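Local coordinates for 462aa long hypothetical selenium-binding protein (Sulfolobus tokodaii, PDB 2ECE), which is of unknown function but, as a beta-propeller of the selenium-binding protein family, may bind selenium, at residues 206-211 with 224-229; 244-249 with 292-297; 255-260 with 324-329; 266-271 with 280-285; 275-280 with 297-302. One frame throughout, in Å; residues are numbered along the deposited sequence.

Contact 1: 206-211 with 224-229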
# COMPACT_ATOMS: atom_id res chain seq x y z
N GLU A 206 3.36 -10.99 5.71
CA GLU A 206 2.27 -11.82 6.24
C GLU A 206 1.23 -11.06 7.07
O GLU A 206 1.57 -10.37 8.03
CB GLU A 206 2.82 -12.94 7.13
CG GLU A 206 3.96 -13.79 6.58
CD GLU A 206 4.41 -14.84 7.60
OE1 GLU A 206 4.26 -14.57 8.81
OE2 GLU A 206 4.91 -15.91 7.21
N TRP A 207 -0.04 -11.23 6.71
CA TRP A 207 -1.12 -10.62 7.47
C TRP A 207 -1.87 -11.81 8.08
O TRP A 207 -1.52 -12.26 9.16
CB TRP A 207 -2.03 -9.80 6.56
CG TRP A 207 -3.05 -8.97 7.29
CD1 TRP A 207 -2.96 -8.49 8.57
CD2 TRP A 207 -4.27 -8.43 6.75
NE1 TRP A 207 -4.04 -7.68 8.86
CE2 TRP A 207 -4.86 -7.63 7.76
CE3 TRP A 207 -4.92 -8.54 5.52
CZ2 TRP A 207 -6.06 -6.95 7.57
CZ3 TRP A 207 -6.12 -7.86 5.33
CH2 TRP A 207 -6.68 -7.08 6.35
N ALA A 208 -2.88 -12.31 7.36
CA ALA A 208 -3.67 -13.46 7.81
C ALA A 208 -4.49 -13.91 6.61
O ALA A 208 -4.59 -13.16 5.64
CB ALA A 208 -4.58 -13.06 8.97
N VAL A 209 -5.07 -15.11 6.66
CA VAL A 209 -5.86 -15.58 5.53
C VAL A 209 -7.23 -14.91 5.51
O VAL A 209 -7.67 -14.34 6.51
CB VAL A 209 -6.06 -17.12 5.57
CG1 VAL A 209 -4.71 -17.82 5.60
CG2 VAL A 209 -6.92 -17.51 6.76
N PRO A 210 -7.92 -14.95 4.36
CA PRO A 210 -9.25 -14.35 4.21
C PRO A 210 -10.24 -14.73 5.31
O PRO A 210 -10.88 -13.87 5.90
CB PRO A 210 -9.70 -14.85 2.84
CG PRO A 210 -8.40 -14.85 2.08
CD PRO A 210 -7.46 -15.50 3.08
N ASN A 211 -10.35 -16.03 5.58
CA ASN A 211 -11.28 -16.48 6.60
C ASN A 211 -10.98 -15.94 7.99
O ASN A 211 -11.80 -16.05 8.89
CB ASN A 211 -11.35 -18.02 6.60
CG ASN A 211 -11.98 -18.56 5.34
OD1 ASN A 211 -12.73 -17.86 4.67
ND2 ASN A 211 -11.70 -19.82 5.01
N ASP A 224 -2.33 -16.93 17.18
CA ASP A 224 -2.15 -18.05 16.26
C ASP A 224 -2.54 -17.85 14.80
O ASP A 224 -2.18 -18.66 13.96
CB ASP A 224 -2.89 -19.29 16.77
CG ASP A 224 -2.59 -19.58 18.22
OD1 ASP A 224 -1.40 -19.53 18.61
OD2 ASP A 224 -3.55 -19.86 18.98
N ARG A 225 -3.26 -16.77 14.48
CA ARG A 225 -3.69 -16.59 13.09
C ARG A 225 -3.07 -15.45 12.29
O ARG A 225 -3.32 -15.34 11.09
CB ARG A 225 -5.21 -16.49 13.05
CG ARG A 225 -5.89 -17.61 13.82
CD ARG A 225 -7.38 -17.70 13.54
NE ARG A 225 -8.01 -18.65 14.45
CZ ARG A 225 -9.23 -19.15 14.28
NH1 ARG A 225 -9.95 -18.81 13.22
NH2 ARG A 225 -9.73 -20.00 15.17
N TYR A 226 -2.26 -14.61 12.94
CA TYR A 226 -1.62 -13.51 12.23
C TYR A 226 -0.12 -13.77 12.15
O TYR A 226 0.46 -14.37 13.05
CB TYR A 226 -1.94 -12.19 12.92
CG TYR A 226 -3.36 -11.71 12.64
CD1 TYR A 226 -3.62 -10.82 11.60
CD2 TYR A 226 -4.44 -12.19 13.39
CE1 TYR A 226 -4.92 -10.41 11.30
CE2 TYR A 226 -5.74 -11.79 13.10
CZ TYR A 226 -5.98 -10.91 12.05
OH TYR A 226 -7.27 -10.52 11.75
N GLY A 227 0.52 -13.30 11.08
CA GLY A 227 1.94 -13.55 10.93
C GLY A 227 2.89 -12.45 11.36
O GLY A 227 2.47 -11.34 11.67
N ASN A 228 4.18 -12.78 11.38
CA ASN A 228 5.20 -11.81 11.76
C ASN A 228 6.54 -12.10 11.10
O ASN A 228 7.59 -11.75 11.63
CB ASN A 228 5.37 -11.78 13.28
CG ASN A 228 5.80 -13.12 13.86
OD1 ASN A 228 6.08 -13.23 15.05
ND2 ASN A 228 5.86 -14.15 13.01
N ARG A 229 6.49 -12.73 9.92
CA ARG A 229 7.71 -13.08 9.19
C ARG A 229 7.83 -12.37 7.84
O ARG A 229 6.83 -12.03 7.22
CB ARG A 229 7.75 -14.59 8.93
CG ARG A 229 7.40 -15.46 10.11
CD ARG A 229 6.92 -16.83 9.63
NE ARG A 229 7.99 -17.68 9.13
CZ ARG A 229 7.79 -18.77 8.39
NH1 ARG A 229 6.56 -19.13 8.06
NH2 ARG A 229 8.83 -19.49 7.99
O HOH W 1 -4.90 -16.46 9.36

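Contact 2: 244-249 with 292-297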
# COMPACT_ATOMS: atom_id res chain seq x y z
N LEU A 244 12.72 -14.38 8.19
CA LEU A 244 13.11 -13.83 9.48
C LEU A 244 11.85 -13.44 10.23
O LEU A 244 10.86 -13.01 9.62
CB LEU A 244 14.00 -12.59 9.29
CG LEU A 244 15.41 -12.80 8.74
CD1 LEU A 244 16.03 -11.44 8.40
CD2 LEU A 244 16.26 -13.54 9.77
N THR A 245 11.86 -13.62 11.54
CA THR A 245 10.72 -13.27 12.37
C THR A 245 10.98 -11.88 12.93
O THR A 245 12.05 -11.63 13.49
CB THR A 245 10.54 -14.30 13.49
OG1 THR A 245 10.17 -15.56 12.90
CG2 THR A 245 9.47 -13.87 14.46
N LEU A 246 10.02 -10.98 12.77
CA LEU A 246 10.17 -9.60 13.24
C LEU A 246 9.61 -9.39 14.65
O LEU A 246 8.67 -8.62 14.84
CB LEU A 246 9.49 -8.66 12.25
CG LEU A 246 9.93 -8.94 10.81
CD1 LEU A 246 9.16 -8.08 9.83
CD2 LEU A 246 11.43 -8.69 10.69
N GLY A 247 10.20 -10.08 15.62
CA GLY A 247 9.75 -9.97 16.99
C GLY A 247 8.73 -11.05 17.31
O GLY A 247 7.63 -11.03 16.76
N GLU A 248 9.09 -11.98 18.18
CA GLU A 248 8.18 -13.07 18.55
C GLU A 248 6.81 -12.56 18.97
O GLU A 248 5.80 -13.22 18.72
CB GLU A 248 8.74 -13.90 19.71
CG GLU A 248 9.68 -15.04 19.35
CD GLU A 248 10.16 -15.79 20.59
OE1 GLU A 248 10.27 -15.14 21.66
OE2 GLU A 248 10.43 -17.01 20.52
N GLU A 249 6.78 -11.40 19.61
CA GLU A 249 5.52 -10.84 20.10
C GLU A 249 4.76 -9.92 19.15
O GLU A 249 3.66 -9.47 19.49
CB GLU A 249 5.75 -10.11 21.43
CG GLU A 249 6.23 -8.67 21.26
CD GLU A 249 7.71 -8.55 20.91
OE1 GLU A 249 8.31 -9.55 20.45
OE2 GLU A 249 8.27 -7.45 21.08
N TRP A 292 20.82 -12.48 5.27
CA TRP A 292 19.74 -11.49 5.32
C TRP A 292 19.55 -11.21 6.81
O TRP A 292 19.59 -12.13 7.63
CB TRP A 292 18.45 -12.05 4.71
CG TRP A 292 18.37 -11.84 3.22
CD1 TRP A 292 18.47 -12.79 2.25
CD2 TRP A 292 18.24 -10.58 2.54
NE1 TRP A 292 18.41 -12.21 1.01
CE2 TRP A 292 18.27 -10.86 1.15
CE3 TRP A 292 18.10 -9.25 2.96
CZ2 TRP A 292 18.18 -9.85 0.19
CZ3 TRP A 292 18.00 -8.25 2.00
CH2 TRP A 292 18.04 -8.55 0.63
N ASN A 293 19.35 -9.95 7.16
CA ASN A 293 19.17 -9.56 8.56
C ASN A 293 17.97 -8.65 8.70
O ASN A 293 17.47 -8.12 7.71
CB ASN A 293 20.41 -8.82 9.06
CG ASN A 293 21.70 -9.53 8.70
OD1 ASN A 293 22.21 -10.35 9.46
ND2 ASN A 293 22.22 -9.23 7.51
N ALA A 294 17.51 -8.46 9.93
CA ALA A 294 16.37 -7.61 10.20
C ALA A 294 16.48 -7.08 11.63
O ALA A 294 16.64 -7.85 12.58
CB ALA A 294 15.07 -8.38 10.03
N GLU A 295 16.40 -5.76 11.77
CA GLU A 295 16.50 -5.11 13.07
C GLU A 295 15.41 -4.07 13.27
O GLU A 295 15.02 -3.38 12.33
CB GLU A 295 17.87 -4.44 13.21
CG GLU A 295 18.98 -5.37 13.65
CD GLU A 295 20.35 -4.77 13.43
OE1 GLU A 295 20.47 -3.52 13.50
OE2 GLU A 295 21.31 -5.54 13.19
N LYS A 296 14.92 -3.95 14.51
CA LYS A 296 13.90 -2.97 14.82
C LYS A 296 14.58 -1.61 14.91
O LYS A 296 15.52 -1.44 15.68
CB LYS A 296 13.22 -3.32 16.15
CG LYS A 296 12.11 -2.35 16.55
CD LYS A 296 11.20 -2.93 17.64
CE LYS A 296 11.94 -3.22 18.94
NZ LYS A 296 11.00 -3.70 20.01
N VAL A 297 14.10 -0.65 14.12
CA VAL A 297 14.71 0.67 14.13
C VAL A 297 13.80 1.78 14.64
O VAL A 297 14.27 2.88 14.96
CB VAL A 297 15.23 1.04 12.72
CG1 VAL A 297 16.38 0.11 12.34
CG2 VAL A 297 14.11 0.94 11.69
O HOH W 2 9.57 -6.05 19.06

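Contact 3: 255-260 with 324-329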
# COMPACT_ATOMS: atom_id res chain seq x y z
N GLU A 255 3.37 -3.78 4.91
CA GLU A 255 4.04 -3.10 3.81
C GLU A 255 5.53 -3.17 3.68
O GLU A 255 6.28 -2.78 4.60
CB GLU A 255 3.60 -1.61 3.78
CG GLU A 255 2.10 -1.33 3.68
CD GLU A 255 1.46 -1.79 2.38
OE1 GLU A 255 2.13 -1.76 1.33
OE2 GLU A 255 0.26 -2.17 2.39
N LEU A 256 5.96 -3.63 2.51
CA LEU A 256 7.39 -3.84 2.23
C LEU A 256 7.94 -2.75 1.36
O LEU A 256 7.43 -2.52 0.27
CB LEU A 256 7.61 -5.20 1.54
CG LEU A 256 7.61 -6.43 2.45
CD1 LEU A 256 7.38 -7.69 1.64
CD2 LEU A 256 8.93 -6.49 3.20
N ARG A 257 8.99 -2.07 1.82
CA ARG A 257 9.54 -0.98 1.04
C ARG A 257 11.06 -1.02 0.88
O ARG A 257 11.80 -0.55 1.74
CB ARG A 257 9.14 0.36 1.66
CG ARG A 257 7.63 0.62 1.72
CD ARG A 257 7.01 0.86 0.33
NE ARG A 257 5.59 1.23 0.43
CZ ARG A 257 4.59 0.37 0.58
NH1 ARG A 257 4.82 -0.93 0.63
NH2 ARG A 257 3.35 0.82 0.72
N PRO A 258 11.53 -1.62 -0.22
CA PRO A 258 12.98 -1.70 -0.48
C PRO A 258 13.44 -0.26 -0.73
O PRO A 258 12.62 0.58 -1.14
CB PRO A 258 13.05 -2.52 -1.78
CG PRO A 258 11.78 -3.34 -1.76
CD PRO A 258 10.76 -2.36 -1.24
N LEU A 259 14.71 0.06 -0.49
CA LEU A 259 15.15 1.41 -0.81
C LEU A 259 15.07 1.46 -2.34
O LEU A 259 15.17 0.42 -3.01
CB LEU A 259 16.59 1.67 -0.34
CG LEU A 259 16.79 1.85 1.17
CD1 LEU A 259 18.16 2.50 1.41
CD2 LEU A 259 15.70 2.72 1.75
N HIS A 260 14.88 2.65 -2.90
CA HIS A 260 14.75 2.79 -4.34
C HIS A 260 16.04 2.54 -5.12
O HIS A 260 16.01 2.04 -6.25
CB HIS A 260 14.18 4.18 -4.65
CG HIS A 260 12.84 4.42 -4.03
ND1 HIS A 260 11.67 3.88 -4.52
CD2 HIS A 260 12.49 5.11 -2.92
CE1 HIS A 260 10.66 4.22 -3.74
NE2 HIS A 260 11.13 4.97 -2.76
N THR A 324 -0.08 1.31 9.88
CA THR A 324 -0.52 0.42 8.81
C THR A 324 0.15 0.60 7.44
O THR A 324 0.12 -0.32 6.62
CB THR A 324 -2.04 0.53 8.61
OG1 THR A 324 -2.39 1.91 8.41
CG2 THR A 324 -2.78 -0.01 9.83
N ASP A 325 0.73 1.77 7.19
CA ASP A 325 1.41 2.00 5.92
C ASP A 325 2.71 2.78 6.08
O ASP A 325 2.88 3.55 7.02
CB ASP A 325 0.49 2.75 4.94
CG ASP A 325 1.05 2.77 3.51
OD1 ASP A 325 1.49 1.70 3.04
OD2 ASP A 325 1.04 3.83 2.85
N ILE A 326 3.64 2.54 5.15
CA ILE A 326 4.93 3.24 5.13
C ILE A 326 5.27 3.51 3.67
O ILE A 326 4.80 2.80 2.77
CB ILE A 326 6.08 2.40 5.76
CG1 ILE A 326 6.16 1.02 5.10
CG2 ILE A 326 5.89 2.29 7.26
CD1 ILE A 326 7.45 0.27 5.39
N ASP A 327 6.08 4.53 3.44
CA ASP A 327 6.47 4.88 2.08
C ASP A 327 7.77 5.68 2.16
O ASP A 327 7.93 6.50 3.06
CB ASP A 327 5.36 5.69 1.42
CG ASP A 327 5.31 5.50 -0.09
OD1 ASP A 327 5.89 4.52 -0.59
OD2 ASP A 327 4.67 6.33 -0.77
N ILE A 328 8.68 5.44 1.23
CA ILE A 328 9.97 6.12 1.21
C ILE A 328 10.10 7.08 0.03
O ILE A 328 9.71 6.75 -1.10
CB ILE A 328 11.12 5.08 1.10
CG1 ILE A 328 10.99 4.05 2.23
CG2 ILE A 328 12.47 5.78 1.15
CD1 ILE A 328 11.94 2.87 2.07
N SER A 329 10.65 8.26 0.27
CA SER A 329 10.83 9.22 -0.82
C SER A 329 11.87 8.66 -1.79
O SER A 329 12.72 7.87 -1.40
CB SER A 329 11.29 10.58 -0.28
OG SER A 329 12.44 10.46 0.54
O HOH W 3 -1.30 -1.76 4.42
O HOH W 4 2.29 3.73 0.43

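Contact 4: 266-271 with 280-285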
# COMPACT_ATOMS: atom_id res chain seq x y z
N MET A 266 18.48 -3.39 1.05
CA MET A 266 17.73 -3.21 2.27
C MET A 266 16.42 -2.50 1.99
O MET A 266 16.16 -2.02 0.89
CB MET A 266 18.56 -2.39 3.26
CG MET A 266 19.05 -1.06 2.70
SD MET A 266 19.93 -0.10 3.97
CE MET A 266 21.43 -1.08 4.11
N GLY A 267 15.61 -2.44 3.04
CA GLY A 267 14.31 -1.80 2.96
C GLY A 267 13.64 -1.90 4.31
O GLY A 267 14.20 -2.46 5.26
N PHE A 268 12.42 -1.37 4.41
CA PHE A 268 11.67 -1.38 5.66
C PHE A 268 10.36 -2.16 5.58
O PHE A 268 9.90 -2.54 4.49
CB PHE A 268 11.34 0.05 6.10
CG PHE A 268 12.55 0.92 6.31
CD1 PHE A 268 13.14 1.58 5.24
CD2 PHE A 268 13.09 1.08 7.59
CE1 PHE A 268 14.26 2.39 5.43
CE2 PHE A 268 14.21 1.89 7.80
CZ PHE A 268 14.80 2.55 6.72
N ILE A 269 9.78 -2.40 6.76
CA ILE A 269 8.49 -3.06 6.89
C ILE A 269 7.92 -2.69 8.25
O ILE A 269 8.65 -2.53 9.23
CB ILE A 269 8.59 -4.61 6.79
CG1 ILE A 269 7.17 -5.20 6.82
CG2 ILE A 269 9.39 -5.17 7.95
CD1 ILE A 269 7.11 -6.70 6.57
N ASN A 270 6.60 -2.53 8.29
CA ASN A 270 5.93 -2.19 9.53
C ASN A 270 5.24 -3.39 10.17
O ASN A 270 4.64 -4.23 9.48
CB ASN A 270 4.89 -1.09 9.26
CG ASN A 270 3.83 -1.50 8.23
OD1 ASN A 270 4.15 -1.93 7.13
ND2 ASN A 270 2.56 -1.34 8.59
N MET A 271 5.39 -3.49 11.49
CA MET A 271 4.74 -4.53 12.28
C MET A 271 3.68 -3.71 12.98
O MET A 271 4.00 -2.82 13.77
CB MET A 271 5.70 -5.14 13.30
CG MET A 271 6.70 -6.12 12.72
SD MET A 271 5.95 -7.35 11.61
CE MET A 271 4.84 -8.21 12.70
N SER A 280 3.72 -0.31 17.86
CA SER A 280 3.98 -0.59 16.45
C SER A 280 5.48 -0.46 16.31
O SER A 280 6.13 0.24 17.10
CB SER A 280 3.28 0.43 15.53
OG SER A 280 1.88 0.19 15.46
N SER A 281 6.06 -1.14 15.34
CA SER A 281 7.49 -1.05 15.14
C SER A 281 7.84 -1.14 13.67
O SER A 281 7.14 -1.78 12.89
CB SER A 281 8.22 -2.15 15.93
OG SER A 281 7.69 -3.44 15.65
N ILE A 282 8.92 -0.45 13.30
CA ILE A 282 9.40 -0.47 11.93
C ILE A 282 10.69 -1.26 11.95
O ILE A 282 11.54 -1.06 12.82
CB ILE A 282 9.68 0.95 11.41
CG1 ILE A 282 8.38 1.77 11.44
CG2 ILE A 282 10.25 0.89 10.01
CD1 ILE A 282 7.21 1.11 10.72
N TRP A 283 10.83 -2.18 11.00
CA TRP A 283 12.01 -3.01 10.94
C TRP A 283 12.78 -2.81 9.65
O TRP A 283 12.19 -2.65 8.58
CB TRP A 283 11.62 -4.48 11.07
CG TRP A 283 11.08 -4.84 12.42
CD1 TRP A 283 9.90 -4.41 12.98
CD2 TRP A 283 11.68 -5.71 13.38
NE1 TRP A 283 9.75 -4.97 14.23
CE2 TRP A 283 10.82 -5.76 14.50
CE3 TRP A 283 12.88 -6.44 13.40
CZ2 TRP A 283 11.12 -6.53 15.64
CZ3 TRP A 283 13.17 -7.21 14.54
CH2 TRP A 283 12.29 -7.25 15.63
N LEU A 284 14.11 -2.81 9.77
CA LEU A 284 14.99 -2.66 8.62
C LEU A 284 15.55 -4.02 8.26
O LEU A 284 16.23 -4.65 9.08
CB LEU A 284 16.15 -1.72 8.97
CG LEU A 284 17.29 -1.53 7.95
CD1 LEU A 284 16.75 -0.83 6.72
CD2 LEU A 284 18.43 -0.72 8.58
N TRP A 285 15.25 -4.51 7.06
CA TRP A 285 15.79 -5.78 6.62
C TRP A 285 16.94 -5.41 5.69
O TRP A 285 16.82 -4.47 4.91
CB TRP A 285 14.74 -6.63 5.89
CG TRP A 285 13.86 -5.90 4.90
CD1 TRP A 285 12.68 -5.24 5.17
CD2 TRP A 285 14.05 -5.80 3.49
NE1 TRP A 285 12.14 -4.75 4.01
CE2 TRP A 285 12.95 -5.07 2.96
CE3 TRP A 285 15.05 -6.25 2.61
CZ2 TRP A 285 12.82 -4.79 1.60
CZ3 TRP A 285 14.92 -5.97 1.25
CH2 TRP A 285 13.81 -5.25 0.76

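Contact 5: 275-280 with 297-302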
# COMPACT_ATOMS: atom_id res chain seq x y z
N LEU A 275 1.93 -7.88 20.85
CA LEU A 275 1.04 -8.55 21.79
C LEU A 275 1.42 -8.24 23.23
O LEU A 275 0.67 -8.57 24.15
CB LEU A 275 1.07 -10.06 21.57
CG LEU A 275 0.52 -10.59 20.24
CD1 LEU A 275 0.51 -12.10 20.26
CD2 LEU A 275 -0.88 -10.06 20.00
N LYS A 276 2.57 -7.61 23.43
CA LYS A 276 3.04 -7.26 24.77
C LYS A 276 2.53 -5.91 25.26
O LYS A 276 2.07 -5.79 26.40
CB LYS A 276 4.57 -7.24 24.82
CG LYS A 276 5.13 -6.82 26.18
CD LYS A 276 6.60 -6.40 26.09
CE LYS A 276 7.13 -5.96 27.45
NZ LYS A 276 8.49 -5.34 27.38
N ASP A 277 2.59 -4.89 24.40
CA ASP A 277 2.15 -3.56 24.80
C ASP A 277 1.42 -2.76 23.73
O ASP A 277 1.29 -1.54 23.85
CB ASP A 277 3.35 -2.75 25.30
CG ASP A 277 4.45 -2.64 24.27
OD1 ASP A 277 4.24 -3.10 23.13
OD2 ASP A 277 5.52 -2.09 24.60
N LEU A 278 0.95 -3.43 22.68
CA LEU A 278 0.21 -2.76 21.61
C LEU A 278 1.00 -1.74 20.79
O LEU A 278 0.40 -0.95 20.06
CB LEU A 278 -1.03 -2.06 22.18
CG LEU A 278 -2.12 -2.88 22.86
CD1 LEU A 278 -3.10 -1.93 23.55
CD2 LEU A 278 -2.84 -3.73 21.83
N SER A 279 2.32 -1.74 20.91
CA SER A 279 3.13 -0.79 20.16
C SER A 279 3.29 -1.23 18.71
O SER A 279 3.01 -2.38 18.36
CB SER A 279 4.52 -0.65 20.78
OG SER A 279 5.25 -1.85 20.65
N SER A 280 3.72 -0.31 17.86
CA SER A 280 3.98 -0.59 16.45
C SER A 280 5.48 -0.46 16.31
O SER A 280 6.13 0.24 17.10
CB SER A 280 3.28 0.43 15.53
OG SER A 280 1.88 0.19 15.46
N VAL A 297 14.10 -0.65 14.12
CA VAL A 297 14.71 0.67 14.13
C VAL A 297 13.80 1.78 14.64
O VAL A 297 14.27 2.88 14.96
CB VAL A 297 15.23 1.04 12.72
CG1 VAL A 297 16.38 0.11 12.34
CG2 VAL A 297 14.11 0.94 11.69
N ILE A 298 12.50 1.51 14.71
CA ILE A 298 11.53 2.48 15.20
C ILE A 298 10.46 1.74 16.01
O ILE A 298 9.97 0.70 15.59
CB ILE A 298 10.80 3.22 14.06
CG1 ILE A 298 11.78 4.06 13.24
CG2 ILE A 298 9.73 4.14 14.66
CD1 ILE A 298 11.14 4.68 12.00
N GLU A 299 10.10 2.30 17.16
CA GLU A 299 9.06 1.70 17.98
C GLU A 299 8.21 2.83 18.51
O GLU A 299 8.72 3.79 19.09
CB GLU A 299 9.66 0.91 19.15
CG GLU A 299 8.61 0.12 19.94
CD GLU A 299 9.20 -0.68 21.09
OE1 GLU A 299 10.20 -1.40 20.88
OE2 GLU A 299 8.66 -0.61 22.21
N ILE A 300 6.90 2.73 18.29
CA ILE A 300 5.97 3.74 18.74
C ILE A 300 5.02 3.12 19.75
O ILE A 300 4.34 2.14 19.45
CB ILE A 300 5.16 4.31 17.55
CG1 ILE A 300 6.12 4.94 16.53
CG2 ILE A 300 4.16 5.35 18.05
CD1 ILE A 300 5.45 5.41 15.26
N PRO A 301 4.98 3.67 20.98
CA PRO A 301 4.11 3.15 22.03
C PRO A 301 2.66 3.61 21.91
O PRO A 301 2.34 4.60 21.25
CB PRO A 301 4.77 3.68 23.30
CG PRO A 301 5.24 5.04 22.86
CD PRO A 301 5.87 4.72 21.51
N ALA A 302 1.76 2.86 22.55
CA ALA A 302 0.35 3.19 22.55
C ALA A 302 0.15 4.40 23.47
O ALA A 302 0.98 4.66 24.35
CB ALA A 302 -0.47 2.01 23.05
O HOH W 5 2.93 0.60 23.82
O HOH W 6 6.32 0.36 23.52

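Contact 1: 206-211 with 224-229
The carboxylate of Glu206 reaches the backbone of Gly227 to Arg229, where the contact is tightest. With CG anti to the carbonyl carbon (chi1 -50°) and the chain extended beyond it, Glu206 OE1 accepts a 3.1 Å hydrogen bond from Arg229 N, from well above the carboxylate plane, and a weak one from Asn228 N. Gly227 is fitted to this oxygen: a CB there would collide with OE1. The other oxygen, OE2, is bonded to His231, and its salt bridge to Arg229 NH1 is long at 3.7 Å, the guanidinium being held chiefly by Asp186. Gly227 N gives a 3.0 Å bond to Trp207 O. Tyr226 turns its edge toward the face of the Trp207 five-membered ring in an offset T-shaped pair, planes at 64°, while Ala208 CB sits over one face of the Tyr226 ring, 3.8 Å from its centroid. Toward Arg225, whose side chain is exposed, the fit is looser: a water bridges Val209 N and Arg225 O. The arrangement closes the base of a long connection between strands 201-204 and 229-234, the middle strands of a four-stranded antiparallel propeller blade.

Contact 2: 244-249 with 292-297
Leu244 and Ala294 face each other with CA atoms 7.1 Å apart, too far for strand pairing, and no direct hydrogen bond links the two backbones. This is packing between neighbouring blades of the beta-propeller, strand 239-245 of one blade meeting strand 291-304 of the next. The methyl of Ala294 is the meeting point: Leu244 CD1 touches its CB at 3.6 Å and Leu246 CD2 touches the same CB at 3.7 Å. In Leu244, CG stands anti to the carbonyl carbon (chi1 -70°), and the extended branch brings CD1 against the strand backbone, 3.4 Å from Asn293 C. Trp292 O, buried by Leu244 CD1, has no polar partner in the model. Beside it the Trp292 ring stacks on Phe232 of the Leu244 blade, which extends the apolar join. At the other end the contact turns polar and indirect. Lys296 NZ, salt-bridged to Glu299, lies too far from Glu249 for a direct bond; a water 2.9 Å from NZ accepts from the lysine and donates to Glu249 OE2 at 2.8 Å.

Contact 3: 255-260 with 324-329
Arg257 puts its guanidinium among three carboxylates, two of them from segment 324-329. NH2 makes a salt bridge to Asp325 OD1 at 3.1 Å, the two planes 62° apart, and NE a weak, 3.5 Å bond to Asp327 OD1. Bent at chi2 (-70°), the arginine turns back to Glu255, whose OE1 lies in the guanidinium plane and is gripped end-on by both NH1 and NH2, each at 2.9 Å. NH1 also bonds Leu256 O, and Asp192 adds a long, weak ion pair to it. His260 NE2 donates to Ile328 O at 2.8 Å, from above the carbonyl plane, and Ile328 CD1 packs on Leu259 CD2. In the next shell Asp325 OD2 is held by Leu386 N and by a water shared with Arg257 NH2, while Glu255 OE2 is bonded to His75 and to a water that reaches Thr324 O. Strands 255-258 and 326-328 run nearly parallel, 12° apart with axes 7.2 Å from each other, as innermost strands of adjacent propeller blades. With Glu255 OE1 only 3.9 Å from Asp325 OD1, the arginine probably offsets a mutual repulsion of buried acids and ties the two blades together electrostatically.

Contact 4: 266-271 with 280-285
Trp285 lays its indole flat over Gly267, Gly267 N lying 3.6 Å above the centre of the ring system and Gly267 CA making a CH-pi contact with the six-membered ring. Its CG stands between the backbone N and the carbonyl carbon (chi1 43°), which folds the ring back across the hairpin and lets NE1 bond Phe268 O at 3.2 Å. An alanine in its place would probably leave Gly267 uncovered on this side and Phe268 O without its indole donor. On the same face the Met271 side chain crosses that of Trp283 obliquely, its CG 3.6 Å from Trp283 CD1. The opposite face carries Phe268, with Leu284 CD1 over its ring and Ile282 CG2 meeting Phe268 CD2 at 3.7 Å, the Phe268 and Ile282 side chains about perpendicular. Between the faces runs the antiparallel backbone, Trp283 N to Ile269 O 2.8 Å and nearly straight. The chemistry implies a hairpin bonded inwardly at alternate residues, outwardly to strands 250-258 and 291-304, with largely apolar faces.

Contact 5: 275-280 with 297-302
Asp277 and Glu299 bring their carboxylates near each other, OD2 to OE2 4.2 Å, and a water donating to both oxygens is lodged between the like charges. The Asp277 carboxylate is approached over one face by Ser279, two residues on: Ser279 OG gives OD1 a 3.0 Å bond on the syn side, 29° out of the plane, and Ser279 N joins it from the same face, more steeply. The latter bond makes an Asx turn. Glu299 finds its charge partner in Lys296, which salt-bridges OE1. Next to this turn Ser280 and Ile300 form an antiparallel hydrogen-bonded pair, Ser280 N to Ile300 O 3.0 Å and Ile300 N to Ser280 O 2.9 Å. The contact thus lies where the loop between strands 266-274 and 280-288 runs into the blade sheet beside strand 291-304, just past a classic beta bulge in which Val297 and Ile298 both face Ile282. Ser279 CB presses on Ile300 O at 3.1 Å, its hydroxyl being turned between the backbone N and the carbonyl carbon (chi1 67°), which brings OG to Asp277 OD1. Replacing Ser279 by a valine would probably cost Asp277 OD1 the hydroxyl bond, leaving the carboxylate less firmly fixed, with the amide alone of this residue. Just before Ser279, Leu278 CB meets Ala302 CB at 4.2 Å, and a second water joins Asp277 O to Ala302 N.

In the fold
Contacts 2 to 5 all involve the blade built from strands 250-258 to 318-319. Contact 4 is the hairpin of its second and third strands; contact 3, centred about 9 Å away, joins the blade's innermost strand to the following blade and is tied to contact 4 by a probable bond, Arg257 N to Phe268 O. Contact 2, about 8 Å from contact 4 between centres, joins the same blade to the preceding one, which contains contact 1; contacts 1 and 2 meet through a probable bond, Asn228 O to Leu246 N. Contacts 4 and 5 share Ser280, and contacts 2 and 5 share Val297. Contact 3 is centred about 8 Å from the chain centre, contacts 2 and 5 about 21 Å, nearer the periphery.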